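Local atomic coordinates of platelet aggregation factor Sm-hPAF (Streptococcus mitis, PDB entry 4GWI), a protein that binds fucosylated glycans such as Lewis antigens through the lectin domain described here and, as a cholesterol-dependent cytolysin, probably forms pores in host membranes. Residues H44-T49 with Y73-G78; S85-V90 with D105-K110; V125-K130 with L136-V141. The protein carries 2 engineered substitutions. One frame throughout, in Å; residues are numbered along the deposited sequence.

The three contacts follow one another along the chain without overlap and run through the beta-sandwich of this F-type lectin domain. Contact 1 lies at the fucose-binding end, contact 3 near the centre of the chain, its centre about 10 Å from that of contact 1, and contact 2 about 9 Å from contact 3 and 15 Å from contact 1. Strands 64-74 and 138-145 are neighbours in one sheet and join contacts 1 and 3, which also share the calcium ion. Strands 87-92 and 124-129 pair in the other sheet and join contacts 2 and 3, while Asn74 packs against Leu107 between contacts 1 and 2. The loop carrying the sugar ligand His48 therefore also carries a calcium ligand, and is joined through contact 3 to the sandwich interior.

Contact 1 (H44-T49 with Y73-G78); sequences HSVTHT and YNRGDG. With CA (calcium ion), chain F; FUC (alpha-L-fucopyranose), chain B.
The fucose pocket of this F-type lectin domain is built where His48 and Arg75 converge on one sugar, beside the packing of Val46 against the Arg75 stem. Val46 CG1 lies 4.0 Å from Arg75 CB and crosses the stem nearly at a right angle, a branched apolar side chain suited to covering methylenes. Arg75 is extended from the backbone to NE (chi1 -177°), and this length carries its guanidinium out to the fucose. There Arg75 NH1 donates to fucose O4 at 2.9 Å, and its NH2 reaches the ring oxygen O5 at 2.8 Å in an almost straight bond (170°). His48 NE2 meets the same O4 at 2.6 Å, in the plane of its ring. The imidazole and guanidinium planes stand 62° apart, and NE2 and NH1 come to O4 from different directions. Three further bonds fix these groups: His48 ND1 donates to Thr49 O at 2.7 Å, while Asp77 forms a side-on salt bridge with Arg75, OD2 taking NE at 2.9 Å and OD1 taking NH2, which fixes the guanidinium's rotation. Next to Val46, Ser45 binds calcium through both O and OG. Arg83 also bonds to the fucose; a histidine and two arginines gathered on the sugar are the hallmark of the F-type lectin fucose site.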
ATOM      1  N   HIS A  44     -13.945   8.187   5.290  1.00 17.42           N
ATOM      2  CA  HIS A  44     -13.350   8.852   4.102  1.00 18.15           C
ATOM      3  C   HIS A  44     -11.839   8.767   3.981  1.00 17.03           C
ATOM      4  O   HIS A  44     -11.284   9.590   3.251  1.00 18.82           O
ATOM      5  CB  HIS A  44     -13.779  10.346   3.976  1.00 19.68           C
ATOM      6  CG  HIS A  44     -15.270  10.537   4.041  1.00 21.64           C
ATOM      7  ND1 HIS A  44     -16.093   9.910   3.209  1.00 24.72           N
ATOM      8  CD2 HIS A  44     -16.049  11.383   4.847  1.00 29.27           C
ATOM      9  CE1 HIS A  44     -17.385  10.325   3.449  1.00 29.95           C
ATOM     10  NE2 HIS A  44     -17.356  11.220   4.440  1.00 27.49           N
ATOM     11  N   SER A  45     -11.198   7.858   4.702  1.00 16.75           N
ATOM     12  CA  SER A  45      -9.716   7.828   4.635  1.00 17.03           C
ATOM     13  C   SER A  45      -9.260   6.462   4.080  1.00 16.64           C
ATOM     14  O   SER A  45      -8.091   6.088   4.299  1.00 17.06           O
ATOM     15  CB  SER A  45      -9.103   8.119   6.038  1.00 18.32           C
ATOM     16  OG  SER A  45      -7.696   8.484   5.823  1.00 17.62           O
ATOM     17  N   VAL A  46     -10.154   5.772   3.335  1.00 15.60           N
ATOM     18  CA  VAL A  46      -9.795   4.448   2.776  1.00 15.33           C
ATOM     19  C   VAL A  46     -10.017   4.525   1.272  1.00 15.20           C
ATOM     20  O   VAL A  46     -11.006   5.096   0.781  1.00 16.43           O
ATOM     21  CB  VAL A  46     -10.708   3.329   3.380  1.00 16.99           C
ATOM     22  CG1 VAL A  46     -10.399   1.956   2.765  1.00 18.48           C
ATOM     23  CG2 VAL A  46     -10.614   3.293   4.967  1.00 17.17           C
ATOM     24  N   THR A  47      -9.068   3.917   0.532  1.00 14.86           N
ATOM     25  CA  THR A  47      -9.180   3.989  -0.955  1.00 14.09           C
ATOM     26  C   THR A  47     -10.129   2.875  -1.451  1.00 15.74           C
ATOM     27  O   THR A  47     -10.546   1.989  -0.673  1.00 15.60           O
ATOM     28  CB  THR A  47      -7.822   3.668  -1.596  1.00 15.04           C
ATOM     29  OG1 THR A  47      -7.412   2.299  -1.332  1.00 16.37           O
ATOM     30  CG2 THR A  47      -6.641   4.523  -1.035  1.00 15.29           C
ATOM     31  N   HIS A  48     -10.423   2.950  -2.770  1.00 15.91           N
ATOM     32  CA  HIS A  48     -11.265   1.843  -3.364  1.00 17.00           C
ATOM     33  C   HIS A  48     -11.129   1.900  -4.847  1.00 17.40           C
ATOM     34  O   HIS A  48     -11.342   2.963  -5.468  1.00 16.60           O
ATOM     35  CB  HIS A  48     -12.773   2.151  -2.991  1.00 16.26           C
ATOM     36  CG  HIS A  48     -13.664   0.955  -2.982  1.00 19.15           C
ATOM     37  ND1 HIS A  48     -13.800   0.074  -4.045  1.00 18.75           N
ATOM     38  CD2 HIS A  48     -14.548   0.554  -1.986  1.00 20.67           C
ATOM     39  CE1 HIS A  48     -14.733  -0.868  -3.687  1.00 18.81           C
ATOM     40  NE2 HIS A  48     -15.177  -0.589  -2.434  1.00 20.23           N
ATOM     41  N   THR A  49     -10.728   0.758  -5.439  1.00 16.99           N
ATOM     42  CA  THR A  49     -10.737   0.690  -6.906  1.00 16.47           C
ATOM     43  C   THR A  49     -12.060   0.019  -7.387  1.00 17.75           C
ATOM     44  O   THR A  49     -12.899  -0.381  -6.560  1.00 18.27           O
ATOM     45  CB  THR A  49      -9.608  -0.167  -7.447  1.00 17.34           C
ATOM     46  OG1 THR A  49      -9.769  -1.537  -7.034  1.00 19.01           O
ATOM     47  CG2 THR A  49      -8.181   0.240  -6.861  1.00 17.24           C
ATOM     48  N   TYR A  73      -2.248  -0.712   6.171  1.00 17.27           N
ATOM     49  CA  TYR A  73      -3.405  -0.737   7.114  1.00 17.90           C
ATOM     50  C   TYR A  73      -4.617  -1.045   6.317  1.00 19.53           C
ATOM     51  O   TYR A  73      -4.934  -0.338   5.336  1.00 19.29           O
ATOM     52  CB  TYR A  73      -3.566   0.630   7.771  1.00 18.59           C
ATOM     53  CG  TYR A  73      -2.412   1.060   8.650  1.00 18.08           C
ATOM     54  CD1 TYR A  73      -2.578   1.025  10.034  1.00 21.04           C
ATOM     55  CD2 TYR A  73      -1.177   1.490   8.111  1.00 19.37           C
ATOM     56  CE1 TYR A  73      -1.537   1.437  10.841  1.00 23.28           C
ATOM     57  CE2 TYR A  73      -0.118   1.883   8.937  1.00 20.66           C
ATOM     58  CZ  TYR A  73      -0.340   1.841  10.299  1.00 21.89           C
ATOM     59  OH  TYR A  73       0.650   2.297  11.128  1.00 23.86           O
ATOM     60  N   ASN A  74      -5.294  -2.136   6.670  1.00 18.29           N
ATOM     61  CA  ASN A  74      -6.423  -2.640   5.904  1.00 19.22           C
ATOM     62  C   ASN A  74      -7.714  -1.876   6.172  1.00 20.10           C
ATOM     63  O   ASN A  74      -7.819  -1.230   7.207  1.00 21.33           O
ATOM     64  CB  ASN A  74      -6.629  -4.155   6.238  1.00 19.89           C
ATOM     65  CG  ASN A  74      -7.378  -4.891   5.163  1.00 21.19           C
ATOM     66  OD1 ASN A  74      -7.796  -4.353   4.134  1.00 22.23           O
ATOM     67  ND2 ASN A  74      -7.632  -6.190   5.452  1.00 22.16           N
ATOM     68  N   ARG A  75      -8.675  -1.984   5.243  1.00 19.57           N
ATOM     69  CA  ARG A  75     -10.055  -1.555   5.576  1.00 18.17           C
ATOM     70  C   ARG A  75     -10.589  -2.428   6.704  1.00 23.35           C
ATOM     71  O   ARG A  75     -10.324  -3.629   6.728  1.00 25.61           O
ATOM     72  CB  ARG A  75     -10.866  -1.719   4.322  1.00 18.08           C
ATOM     73  CG  ARG A  75     -12.297  -1.221   4.557  1.00 19.38           C
ATOM     74  CD  ARG A  75     -13.099  -1.365   3.270  1.00 19.28           C
ATOM     75  NE  ARG A  75     -14.508  -0.964   3.544  1.00 19.72           N
ATOM     76  CZ  ARG A  75     -15.496  -0.973   2.633  1.00 19.76           C
ATOM     77  NH1 ARG A  75     -15.287  -1.314   1.330  1.00 20.24           N
ATOM     78  NH2 ARG A  75     -16.731  -0.578   3.062  1.00 22.78           N
ATOM     79  N   GLY A  76     -11.392  -1.784   7.546  1.00 22.40           N
ATOM     80  CA  GLY A  76     -11.917  -2.506   8.781  1.00 25.53           C
ATOM     81  C   GLY A  76     -13.423  -2.702   8.868  1.00 34.04           C
ATOM     82  O   GLY A  76     -13.862  -3.519   9.656  1.00 37.11           O
ATOM     83  N   ASP A  77     -14.207  -1.945   8.136  1.00 28.98           N
ATOM     84  CA  ASP A  77     -15.678  -2.003   8.287  1.00 33.05           C
ATOM     85  C   ASP A  77     -16.247  -2.942   7.231  1.00 34.14           C
ATOM     86  O   ASP A  77     -15.561  -3.340   6.235  1.00 34.65           O
ATOM     87  CB  ASP A  77     -16.331  -0.613   8.095  1.00 30.03           C
ATOM     88  CG  ASP A  77     -16.229  -0.126   6.636  1.00 32.95           C
ATOM     89  OD1 ASP A  77     -17.284   0.034   5.918  1.00 33.05           O
ATOM     90  OD2 ASP A  77     -15.043   0.038   6.182  1.00 24.39           O
ATOM     91  N   GLY A  78     -17.519  -3.348   7.430  1.00 37.03           N
ATOM     92  CA  GLY A  78     -18.281  -4.017   6.336  1.00 35.59           C
ATOM     93  C   GLY A  78     -17.974  -5.537   6.103  1.00 36.75           C
ATOM     94  O   GLY A  78     -18.472  -6.110   5.147  1.00 38.53           O
TER
HETATM   95 CA    CA F 204      -5.908   7.093   5.182  1.00 17.05          CA
HETATM   96  C1  FUC B   3     -19.537  -1.923   1.403  1.00 35.86           C
HETATM   97  C2  FUC B   3     -19.133  -3.016   0.431  1.00 32.30           C
HETATM   98  C3  FUC B   3     -19.258  -2.554  -0.987  1.00 28.49           C
HETATM   99  C4  FUC B   3     -18.374  -1.337  -1.164  1.00 27.87           C
HETATM  100  C5  FUC B   3     -18.841  -0.304  -0.161  1.00 29.73           C
HETATM  101  C6  FUC B   3     -18.053   0.981  -0.263  1.00 27.42           C
HETATM  102  O2  FUC B   3     -19.967  -4.144   0.639  1.00 36.06           O
HETATM  103  O3  FUC B   3     -18.859  -3.566  -1.819  1.00 29.16           O
HETATM  104  O4  FUC B   3     -17.042  -1.719  -0.950  1.00 24.88           O
HETATM  105  O5  FUC B   3     -18.753  -0.789   1.146  1.00 28.38           O

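Contact 2 (S85-V90 with D105-K110); sequences SNFDVV and DSLNGK
A G1 beta bulge at the start of strand 87-92, where Asn86 and Phe87 both face Phe104, meets the loop that follows strand 98-104: Asn86 bonds to Asp105 and Phe87 packs against Leu107. The backbone bond, Asn86 N to Asp105 O, is 2.9 Å long and fairly straight (161°), although the donor lies above the carbonyl plane. Asn86 has a positive phi of 49°, as the first position of such a bulge demands, and asparagine tolerates this conformation better than most residues with a side chain. Ser85 CB rests 3.3 Å from the same carbonyl oxygen, Asp105 O; its hydroxyl turns instead to Asn82 O. Phe87 CG sits between its backbone N and carbonyl carbon (chi1 62°), a crowded position that places the ring where its rim can meet Leu107. Leu107 CD1 comes up to that edge near the ring plane, 3.7 Å from Phe87 CZ and 3.8 Å from CE1, and the two side chains cross at about a right angle. Leu113 touches both, and Val127 and Leu129 also border the phenyl ring, so large apolar residues suit this buried place. Exposed Asp105 starts off away from segment 85-90, and its OD1 bonds to His103. Ser106 OG accepts from Asn108 N at 3.2 Å, forming an ST turn, and Lys110 N bonds back to Leu107 O at 3.0 Å. Asn108 and Gly109, both with positive phi, occupy the corners of this link between the sandwich's two sheets, an Asn-Gly pair classic for the type I' beta turn.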
ATOM      1  N   SER A  85      -6.001  -9.792   0.171  1.00 23.55           N
ATOM      2  CA  SER A  85      -5.458 -11.170   0.268  1.00 24.47           C
ATOM      3  C   SER A  85      -4.900 -11.485  -1.095  1.00 23.34           C
ATOM      4  O   SER A  85      -5.291 -10.920  -2.125  1.00 25.85           O
ATOM      5  CB  SER A  85      -6.572 -12.148   0.761  1.00 29.60           C
ATOM      6  OG  SER A  85      -7.495 -12.201  -0.267  1.00 35.54           O
ATOM      7  N   ASN A  86      -3.932 -12.430  -1.116  1.00 22.60           N
ATOM      8  CA  ASN A  86      -3.243 -12.852  -2.311  1.00 22.91           C
ATOM      9  C   ASN A  86      -2.738 -11.667  -3.126  1.00 22.84           C
ATOM     10  O   ASN A  86      -3.214 -11.365  -4.214  1.00 23.55           O
ATOM     11  CB  ASN A  86      -4.185 -13.724  -3.148  1.00 25.93           C
ATOM     12  CG  ASN A  86      -3.460 -14.433  -4.304  1.00 29.95           C
ATOM     13  OD1 ASN A  86      -2.264 -14.468  -4.414  1.00 30.58           O
ATOM     14  ND2 ASN A  86      -4.252 -14.943  -5.245  1.00 33.66           N
ATOM     15  N   PHE A  87      -1.757 -11.015  -2.535  1.00 21.97           N
ATOM     16  CA  PHE A  87      -1.260  -9.791  -3.126  1.00 20.80           C
ATOM     17  C   PHE A  87       0.239  -9.690  -2.985  1.00 21.94           C
ATOM     18  O   PHE A  87       0.860 -10.342  -2.129  1.00 21.76           O
ATOM     19  CB  PHE A  87      -1.910  -8.520  -2.473  1.00 21.01           C
ATOM     20  CG  PHE A  87      -1.620  -8.355  -1.004  1.00 19.98           C
ATOM     21  CD1 PHE A  87      -2.369  -8.996  -0.032  1.00 21.47           C
ATOM     22  CD2 PHE A  87      -0.523  -7.569  -0.587  1.00 21.47           C
ATOM     23  CE1 PHE A  87      -2.101  -8.881   1.326  1.00 21.78           C
ATOM     24  CE2 PHE A  87      -0.268  -7.455   0.737  1.00 20.64           C
ATOM     25  CZ  PHE A  87      -1.037  -8.019   1.708  1.00 22.01           C
ATOM     26  N   ASP A  88       0.823  -8.829  -3.805  1.00 20.87           N
ATOM     27  CA  ASP A  88       2.269  -8.541  -3.700  1.00 21.02           C
ATOM     28  C   ASP A  88       2.473  -7.101  -3.248  1.00 19.29           C
ATOM     29  O   ASP A  88       1.645  -6.193  -3.527  1.00 20.51           O
ATOM     30  CB  ASP A  88       2.980  -8.623  -5.066  1.00 21.55           C
ATOM     31  CG  ASP A  88       3.099 -10.073  -5.647  1.00 25.92           C
ATOM     32  OD1 ASP A  88       3.239 -10.172  -6.903  1.00 29.88           O
ATOM     33  OD2 ASP A  88       2.987 -11.014  -4.911  1.00 29.11           O
ATOM     34  N   VAL A  89       3.549  -6.870  -2.538  1.00 18.31           N
ATOM     35  CA  VAL A  89       4.092  -5.474  -2.272  1.00 17.45           C
ATOM     36  C   VAL A  89       5.362  -5.389  -3.083  1.00 19.60           C
ATOM     37  O   VAL A  89       6.277  -6.257  -2.944  1.00 20.27           O
ATOM     38  CB  VAL A  89       4.337  -5.266  -0.782  1.00 19.08           C
ATOM     39  CG1 VAL A  89       4.866  -3.838  -0.486  1.00 19.46           C
ATOM     40  CG2 VAL A  89       3.018  -5.492   0.005  1.00 19.66           C
ATOM     41  N   VAL A  90       5.466  -4.360  -3.892  1.00 19.33           N
ATOM     42  CA  VAL A  90       6.519  -4.258  -4.910  1.00 19.06           C
ATOM     43  C   VAL A  90       7.210  -2.934  -4.727  1.00 20.48           C
ATOM     44  O   VAL A  90       6.603  -1.859  -4.458  1.00 21.44           O
ATOM     45  CB  VAL A  90       5.900  -4.260  -6.324  1.00 19.60           C
ATOM     46  CG1 VAL A  90       7.000  -4.445  -7.367  1.00 22.29           C
ATOM     47  CG2 VAL A  90       4.914  -5.424  -6.461  1.00 22.45           C
ATOM     48  N   ASP A 105      -0.367 -14.104   1.504  1.00 26.97           N
ATOM     49  CA  ASP A 105      -1.660 -14.732   1.304  1.00 28.28           C
ATOM     50  C   ASP A 105      -2.750 -13.967   2.024  1.00 26.67           C
ATOM     51  O   ASP A 105      -3.813 -13.823   1.464  1.00 29.69           O
ATOM     52  CB  ASP A 105      -1.636 -16.141   1.940  1.00 32.08           C
ATOM     53  CG  ASP A 105      -0.761 -17.116   1.182  1.00 44.76           C
ATOM     54  OD1 ASP A 105      -0.579 -16.977  -0.062  1.00 43.56           O
ATOM     55  OD2 ASP A 105      -0.295 -18.068   1.861  1.00 49.83           O
ATOM     56  N   SER A 106      -2.512 -13.485   3.234  1.00 30.06           N
ATOM     57  CA  SER A 106      -3.552 -12.918   4.082  1.00 37.06           C
ATOM     58  C   SER A 106      -2.904 -11.968   5.040  1.00 36.94           C
ATOM     59  O   SER A 106      -1.700 -11.996   5.184  1.00 35.30           O
ATOM     60  CB  SER A 106      -4.127 -14.040   4.987  1.00 36.86           C
ATOM     61  OG  SER A 106      -5.441 -13.769   5.297  1.00 57.28           O
ATOM     62  N   LEU A 107      -3.722 -11.144   5.710  1.00 32.04           N
ATOM     63  CA  LEU A 107      -3.271 -10.437   6.886  1.00 32.18           C
ATOM     64  C   LEU A 107      -3.696 -11.230   8.170  1.00 42.17           C
ATOM     65  O   LEU A 107      -3.386 -10.785   9.305  1.00 41.08           O
ATOM     66  CB  LEU A 107      -3.949  -9.069   6.943  1.00 31.77           C
ATOM     67  CG  LEU A 107      -3.065  -7.944   6.428  1.00 31.00           C
ATOM     68  CD1 LEU A 107      -2.793  -8.182   4.950  1.00 31.47           C
ATOM     69  CD2 LEU A 107      -3.701  -6.567   6.656  1.00 27.99           C
ATOM     70  N   ASN A 108      -4.511 -12.284   7.947  1.00 50.09           N
ATOM     71  CA  ASN A 108      -5.046 -13.200   9.011  1.00 55.98           C
ATOM     72  C   ASN A 108      -5.979 -12.490   9.982  1.00 52.48           C
ATOM     73  O   ASN A 108      -5.872 -12.679  11.195  1.00 60.79           O
ATOM     74  CB  ASN A 108      -3.878 -13.775   9.839  1.00 56.76           C
ATOM     75  CG  ASN A 108      -3.104 -14.858   9.104  1.00 66.34           C
ATOM     76  OD1 ASN A 108      -3.665 -15.629   8.304  1.00 72.43           O
ATOM     77  ND2 ASN A 108      -1.806 -14.935   9.384  1.00 72.47           N
ATOM     78  N   GLY A 109      -6.829 -11.612   9.475  1.00 47.02           N
ATOM     79  CA  GLY A 109      -7.621 -10.743  10.341  1.00 43.40           C
ATOM     80  C   GLY A 109      -6.904  -9.634  11.104  1.00 42.12           C
ATOM     81  O   GLY A 109      -7.599  -8.859  11.762  1.00 42.39           O
ATOM     82  N   LYS A 110      -5.553  -9.533  11.037  1.00 35.43           N
ATOM     83  CA  LYS A 110      -4.901  -8.344  11.641  1.00 33.65           C
ATOM     84  C   LYS A 110      -5.231  -7.043  10.890  1.00 30.00           C
ATOM     85  O   LYS A 110      -5.445  -7.055   9.684  1.00 35.49           O
ATOM     86  CB  LYS A 110      -3.376  -8.517  11.712  1.00 36.94           C
ATOM     87  CG  LYS A 110      -3.040  -9.759  12.567  1.00 50.26           C
ATOM     88  CD  LYS A 110      -1.600  -9.738  13.083  1.00 61.42           C
ATOM     89  CE  LYS A 110      -1.254 -11.044  13.791  1.00 69.64           C
ATOM     90  NZ  LYS A 110      -2.091 -11.234  15.013  1.00 75.20           N
TER

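Contact 3 (V125-K130 with L136-V141); sequences VKVELK and LSLAEV. With CA (calcium ion), chain F.
Leu136 fills the space beside Val127 and Leu129, and these three side chains form the dense part of the contact. Leu129 and Leu136 cross at a slant: Leu129 CD1 lies 3.9 Å from Leu136 CB, and the other branch, Leu129 CD2, stands 3.9 Å from Leu136 CD1. Leu136 CG is anti to its backbone N (chi1 173°), which points the forked end toward Val127 and Leu129. Leu136 CD2 comes within 3.6 Å of Val127 O, while Leu136 CD1 lies 4.2 Å from Val127 CG1. Leu138 adds a lighter touch, its CD1 4.2 Å from Val127 CG2. A branched aliphatic residue suits the place of Val127, whose CG1 meets Leu136 and CG2 Leu138. Trp57, on strand 56-61 beside 124-129, touches Leu136, and Leu72 meets Val127 from the opposing sheet: this is the interior of the beta-sandwich of the F-type lectin fold, with 125-129 in the five-stranded sheet and 140-141 in the other. Packing thins along the chain, for Val125 and Val141 point inward without coming into close contact across the two segments. The alternation of strand 124-129 sends Lys126 and Glu128 to its other, partly exposed face, where long charged side chains can reach water; Lys126 NZ and Glu128 OE2 form a salt bridge of 2.8 Å, and Glu128 OE1 pairs with Arg101. Beyond Leu138 the chain turns a corner at a classic beta bulge, Ala139 and Glu140 both facing Tyr73. Here Ala139 O binds calcium at 2.3 Å and Glu140 OE1 at 2.4 Å, the glutamate chain bending at chi2 (77°) to reach it. Arg31, Asp34, Asn36 and Ser45 supply the remaining oxygens, and Gly35 N holds the second carboxylate oxygen, Glu140 OE2.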
ATOM      1  N   VAL A 125       6.345   2.532  -4.465  1.00 17.03           N
ATOM      2  CA  VAL A 125       5.892   1.410  -3.654  1.00 16.48           C
ATOM      3  C   VAL A 125       4.526   1.020  -4.210  1.00 17.14           C
ATOM      4  O   VAL A 125       3.643   1.959  -4.333  1.00 18.00           O
ATOM      5  CB  VAL A 125       5.787   1.800  -2.166  1.00 17.08           C
ATOM      6  CG1 VAL A 125       5.210   0.590  -1.375  1.00 21.01           C
ATOM      7  CG2 VAL A 125       7.159   2.226  -1.645  1.00 19.12           C
ATOM      8  N   LYS A 126       4.321  -0.236  -4.552  1.00 17.26           N
ATOM      9  CA  LYS A 126       3.050  -0.608  -5.191  1.00 17.86           C
ATOM     10  C   LYS A 126       2.462  -1.790  -4.418  1.00 21.16           C
ATOM     11  O   LYS A 126       3.201  -2.657  -3.950  1.00 21.98           O
ATOM     12  CB  LYS A 126       3.401  -0.951  -6.646  1.00 21.35           C
ATOM     13  CG  LYS A 126       2.266  -1.237  -7.507  1.00 27.03           C
ATOM     14  CD  LYS A 126       2.860  -1.244  -8.977  1.00 27.18           C
ATOM     15  CE  LYS A 126       1.601  -1.432  -9.797  1.00 33.79           C
ATOM     16  NZ  LYS A 126       2.085  -2.100 -11.022  1.00 36.79           N
ATOM     17  N   VAL A 127       1.121  -1.828  -4.321  1.00 17.12           N
ATOM     18  CA  VAL A 127       0.403  -2.988  -3.751  1.00 17.33           C
ATOM     19  C   VAL A 127      -0.377  -3.498  -4.956  1.00 18.69           C
ATOM     20  O   VAL A 127      -1.138  -2.768  -5.567  1.00 18.79           O
ATOM     21  CB  VAL A 127      -0.533  -2.596  -2.574  1.00 18.51           C
ATOM     22  CG1 VAL A 127      -1.345  -3.831  -2.097  1.00 19.39           C
ATOM     23  CG2 VAL A 127       0.308  -1.935  -1.471  1.00 20.71           C
ATOM     24  N   GLU A 128      -0.244  -4.808  -5.216  1.00 20.38           N
ATOM     25  CA  GLU A 128      -0.915  -5.405  -6.448  1.00 19.63           C
ATOM     26  C   GLU A 128      -1.707  -6.614  -5.977  1.00 19.56           C
ATOM     27  O   GLU A 128      -1.130  -7.584  -5.472  1.00 20.97           O
ATOM     28  CB  GLU A 128       0.155  -5.953  -7.408  1.00 23.24           C
ATOM     29  CG  GLU A 128       0.968  -4.875  -8.034  1.00 26.43           C
ATOM     30  CD  GLU A 128       2.031  -5.386  -9.052  1.00 35.19           C
ATOM     31  OE1 GLU A 128       2.303  -6.600  -9.080  1.00 30.96           O
ATOM     32  OE2 GLU A 128       2.594  -4.516  -9.772  1.00 36.22           O
ATOM     33  N   LEU A 129      -3.026  -6.577  -6.208  1.00 18.11           N
ATOM     34  CA  LEU A 129      -3.829  -7.793  -5.962  1.00 20.50           C
ATOM     35  C   LEU A 129      -3.613  -8.777  -7.105  1.00 22.54           C
ATOM     36  O   LEU A 129      -3.405  -8.350  -8.207  1.00 23.89           O
ATOM     37  CB  LEU A 129      -5.318  -7.509  -5.841  1.00 21.20           C
ATOM     38  CG  LEU A 129      -5.751  -6.661  -4.655  1.00 21.16           C
ATOM     39  CD1 LEU A 129      -7.288  -6.559  -4.600  1.00 20.72           C
ATOM     40  CD2 LEU A 129      -5.144  -7.127  -3.332  1.00 22.07           C
ATOM     41  N   LYS A 130      -3.660 -10.085  -6.747  1.00 22.94           N
ATOM     42  CA  LYS A 130      -3.464 -11.107  -7.805  1.00 25.01           C
ATOM     43  C   LYS A 130      -4.772 -11.832  -8.092  1.00 32.46           C
ATOM     44  O   LYS A 130      -4.786 -12.812  -8.862  1.00 33.14           O
ATOM     45  CB  LYS A 130      -2.375 -12.088  -7.390  1.00 25.46           C
ATOM     46  CG  LYS A 130      -1.032 -11.304  -7.494  1.00 27.56           C
ATOM     47  CD  LYS A 130       0.063 -12.037  -6.734  1.00 38.86           C
ATOM     48  CE  LYS A 130       0.129 -13.518  -7.064  1.00 59.55           C
ATOM     49  NZ  LYS A 130       0.901 -13.775  -8.320  1.00 63.89           N
ATOM     50  N   LEU A 136      -9.306  -3.139  -4.623  1.00 17.50           N
ATOM     51  CA  LEU A 136      -8.234  -2.901  -3.617  1.00 17.53           C
ATOM     52  C   LEU A 136      -8.670  -1.645  -2.799  1.00 17.05           C
ATOM     53  O   LEU A 136      -8.874  -0.573  -3.354  1.00 17.48           O
ATOM     54  CB  LEU A 136      -6.896  -2.699  -4.349  1.00 17.83           C
ATOM     55  CG  LEU A 136      -5.723  -2.267  -3.412  1.00 17.12           C
ATOM     56  CD1 LEU A 136      -5.460  -3.325  -2.328  1.00 19.14           C
ATOM     57  CD2 LEU A 136      -4.502  -2.061  -4.376  1.00 17.83           C
ATOM     58  N   SER A 137      -8.683  -1.862  -1.478  1.00 16.42           N
ATOM     59  CA  SER A 137      -8.943  -0.783  -0.492  1.00 17.19           C
ATOM     60  C   SER A 137      -7.874  -0.780   0.577  1.00 17.64           C
ATOM     61  O   SER A 137      -7.711  -1.788   1.242  1.00 18.72           O
ATOM     62  CB  SER A 137     -10.324  -0.981   0.176  1.00 17.27           C
ATOM     63  OG  SER A 137     -11.370  -0.721  -0.795  1.00 19.11           O
ATOM     64  N   LEU A 138      -7.226   0.357   0.752  1.00 15.93           N
ATOM     65  CA  LEU A 138      -6.214   0.466   1.812  1.00 16.20           C
ATOM     66  C   LEU A 138      -6.555   1.683   2.676  1.00 16.63           C
ATOM     67  O   LEU A 138      -6.871   2.789   2.126  1.00 17.03           O
ATOM     68  CB  LEU A 138      -4.835   0.736   1.137  1.00 17.28           C
ATOM     69  CG  LEU A 138      -4.405  -0.473   0.331  1.00 17.00           C
ATOM     70  CD1 LEU A 138      -3.350   0.010  -0.722  1.00 18.93           C
ATOM     71  CD2 LEU A 138      -3.741  -1.484   1.268  1.00 19.47           C
ATOM     72  N   ALA A 139      -6.517   1.500   4.018  1.00 16.32           N
ATOM     73  CA  ALA A 139      -6.735   2.708   4.802  1.00 16.85           C
ATOM     74  C   ALA A 139      -5.511   3.614   4.855  1.00 16.50           C
ATOM     75  O   ALA A 139      -5.585   4.783   4.995  1.00 17.23           O
ATOM     76  CB  ALA A 139      -7.031   2.214   6.254  1.00 15.76           C
ATOM     77  N   GLU A 140      -4.310   3.004   4.749  1.00 15.81           N
ATOM     78  CA  GLU A 140      -3.066   3.831   4.760  1.00 15.47           C
ATOM     79  C   GLU A 140      -1.919   2.889   4.351  1.00 16.43           C
ATOM     80  O   GLU A 140      -1.962   1.689   4.629  1.00 17.05           O
ATOM     81  CB  GLU A 140      -2.797   4.329   6.234  1.00 16.77           C
ATOM     82  CG  GLU A 140      -1.779   5.498   6.223  1.00 17.60           C
ATOM     83  CD  GLU A 140      -2.328   6.869   5.789  1.00 18.45           C
ATOM     84  OE1 GLU A 140      -3.484   7.052   5.352  1.00 18.36           O
ATOM     85  OE2 GLU A 140      -1.507   7.824   5.785  1.00 18.49           O
ATOM     86  N   VAL A 141      -0.946   3.519   3.654  1.00 16.03           N
ATOM     87  CA  VAL A 141       0.349   2.810   3.449  1.00 15.38           C
ATOM     88  C   VAL A 141       1.418   3.791   3.939  1.00 14.96           C
ATOM     89  O   VAL A 141       1.459   4.983   3.533  1.00 18.76           O
ATOM     90  CB  VAL A 141       0.529   2.603   1.919  1.00 15.72           C
ATOM     91  CG1 VAL A 141       1.935   2.003   1.685  1.00 19.88           C
ATOM     92  CG2 VAL A 141      -0.510   1.606   1.388  1.00 17.34           C
TER
HETATM   93 CA    CA F 204      -5.908   7.093   5.182  1.00 17.05          CA